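Local coordinates for chemotaxis protein CheX (Vibrio vulnificus, PDB 6VPW) that probably acts in bacterial chemotaxis as a CheX-family phosphatase, removing the phosphoryl group from the response regulator CheY, at residues R33-E38 against G134-M139. Residues are numbered along the deposited sequence; the frame is centred on the assembly and turned at random.
Sequences RIKKDE and GSIIIM
The end of a strand that is outermost within this chain, pairing antiparallel with its inner neighbour, brings R33 opposite I138 in the six-stranded sheet of this CheX-family fold. The two residues form a hydrogen-bonded pair: R33 N gives to I138 O at 3.1 Å, and I138 N returns the bond to R33 O at 2.9 Å. One step on, I34 and I137 make a non-hydrogen-bonded pair, and the ladder closes with K35 N on I136 O at 2.9 Å, just as the chain leaves the strand and turns. That turn brings E38 back beside R33. NE and NH2 of the arginine grip the carboxylate side-on, NE reaching E38 OE2 at 3.0 Å and NH2 reaching E38 OE1 at 2.7 Å, both from the syn side but about 30° out of the carboxylate plane. The CG2 methyl of I138 lies against the carboxylate, 3.6 Å from E38 OE2, and close to R33 CG; chi1 of -178° sets this methyl between the backbone N and the carbonyl carbon, on the side of R33 and E38. K35 CB packs on the same methyl, while its extended chain carries NZ away to a salt bridge with E151 of strand 148-154. Around I34, CG1 rests on S135 OG at 3.5 Å and meets I137 CD1 at 4.1 Å. The arginine's double grip probably restrains the turn, although water around the exposed R33 probably weakens the charge attraction.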
# COMPACT_ATOMS: atom_id res chain seq x y z
N ARG A 33 -1.25 15.83 -12.69
CA ARG A 33 0.07 16.08 -13.33
C ARG A 33 1.01 14.91 -13.01
O ARG A 33 0.66 14.07 -12.13
CB ARG A 33 0.61 17.44 -12.87
CG ARG A 33 0.60 17.63 -11.36
CD ARG A 33 1.28 18.91 -10.86
NE ARG A 33 1.40 18.86 -9.41
CZ ARG A 33 0.51 19.32 -8.53
NH1 ARG A 33 -0.60 19.92 -8.95
NH2 ARG A 33 0.73 19.20 -7.24
N ILE A 34 2.11 14.82 -13.74
CA ILE A 34 3.14 13.79 -13.45
C ILE A 34 3.81 14.22 -12.16
O ILE A 34 4.25 15.38 -12.08
CB ILE A 34 4.15 13.63 -14.61
CG1 ILE A 34 3.47 13.16 -15.89
CG2 ILE A 34 5.29 12.70 -14.19
CD1 ILE A 34 4.38 13.11 -17.10
N LYS A 35 3.81 13.33 -11.16
CA LYS A 35 4.44 13.66 -9.87
C LYS A 35 5.94 13.80 -10.13
O LYS A 35 6.47 13.06 -10.98
CB LYS A 35 4.14 12.58 -8.82
CG LYS A 35 4.70 12.85 -7.43
CD LYS A 35 4.24 11.82 -6.43
CE LYS A 35 4.83 11.99 -5.04
NZ LYS A 35 4.28 10.97 -4.11
N LYS A 36 6.57 14.77 -9.47
CA LYS A 36 8.03 14.97 -9.63
C LYS A 36 8.63 14.92 -8.23
O LYS A 36 8.54 13.84 -7.60
CB LYS A 36 8.30 16.26 -10.41
CG LYS A 36 7.70 16.28 -11.81
CD LYS A 36 8.09 17.50 -12.61
CE LYS A 36 7.29 17.65 -13.89
NZ LYS A 36 5.86 17.88 -13.61
N ASP A 37 9.21 16.03 -7.76
CA ASP A 37 9.85 16.14 -6.43
C ASP A 37 8.87 16.78 -5.44
O ASP A 37 9.27 17.01 -4.29
CB ASP A 37 11.13 16.98 -6.52
CG ASP A 37 11.95 16.72 -7.77
OD1 ASP A 37 11.62 15.76 -8.50
OD2 ASP A 37 12.89 17.50 -8.03
N GLU A 38 7.64 17.03 -5.89
CA GLU A 38 6.62 17.75 -5.07
C GLU A 38 6.30 17.03 -3.76
O GLU A 38 6.34 15.78 -3.71
CB GLU A 38 5.35 17.98 -5.89
CG GLU A 38 4.89 16.76 -6.66
CD GLU A 38 3.57 16.98 -7.37
OE1 GLU A 38 2.59 17.33 -6.69
OE2 GLU A 38 3.54 16.86 -8.62
N GLY A 134 5.59 2.64 -15.30
CA GLY A 134 4.81 3.67 -16.01
C GLY A 134 4.95 5.03 -15.35
O GLY A 134 5.75 5.16 -14.42
N SER A 135 4.16 6.00 -15.81
CA SER A 135 4.21 7.38 -15.27
C SER A 135 3.38 7.43 -13.98
O SER A 135 2.26 6.86 -13.96
CB SER A 135 3.71 8.35 -16.31
OG SER A 135 3.77 9.69 -15.84
N ILE A 136 3.94 8.03 -12.91
CA ILE A 136 3.16 8.20 -11.65
C ILE A 136 2.36 9.50 -11.78
O ILE A 136 2.99 10.58 -11.84
CB ILE A 136 4.06 8.21 -10.40
CG1 ILE A 136 4.90 6.93 -10.30
CG2 ILE A 136 3.20 8.42 -9.16
CD1 ILE A 136 5.99 7.00 -9.27
N ILE A 137 1.04 9.38 -11.79
CA ILE A 137 0.13 10.56 -11.90
C ILE A 137 -0.39 10.90 -10.50
O ILE A 137 -0.81 9.96 -9.78
CB ILE A 137 -1.04 10.26 -12.86
CG1 ILE A 137 -0.56 9.78 -14.24
CG2 ILE A 137 -1.96 11.46 -12.97
CD1 ILE A 137 0.24 10.80 -15.00
N ILE A 138 -0.30 12.17 -10.11
CA ILE A 138 -0.87 12.62 -8.81
C ILE A 138 -2.06 13.51 -9.15
O ILE A 138 -1.94 14.33 -10.06
CB ILE A 138 0.16 13.34 -7.92
CG1 ILE A 138 -0.45 13.74 -6.57
CG2 ILE A 138 0.77 14.55 -8.63
CD1 ILE A 138 0.56 14.24 -5.55
N MET A 139 -3.18 13.30 -8.46
CA MET A 139 -4.42 14.09 -8.69
C MET A 139 -4.75 14.76 -7.36
O MET A 139 -5.27 14.11 -6.46
CB MET A 139 -5.57 13.18 -9.13
CG MET A 139 -5.14 12.12 -10.16
SD MET A 139 -6.45 10.94 -10.59
CE MET A 139 -5.47 9.60 -11.25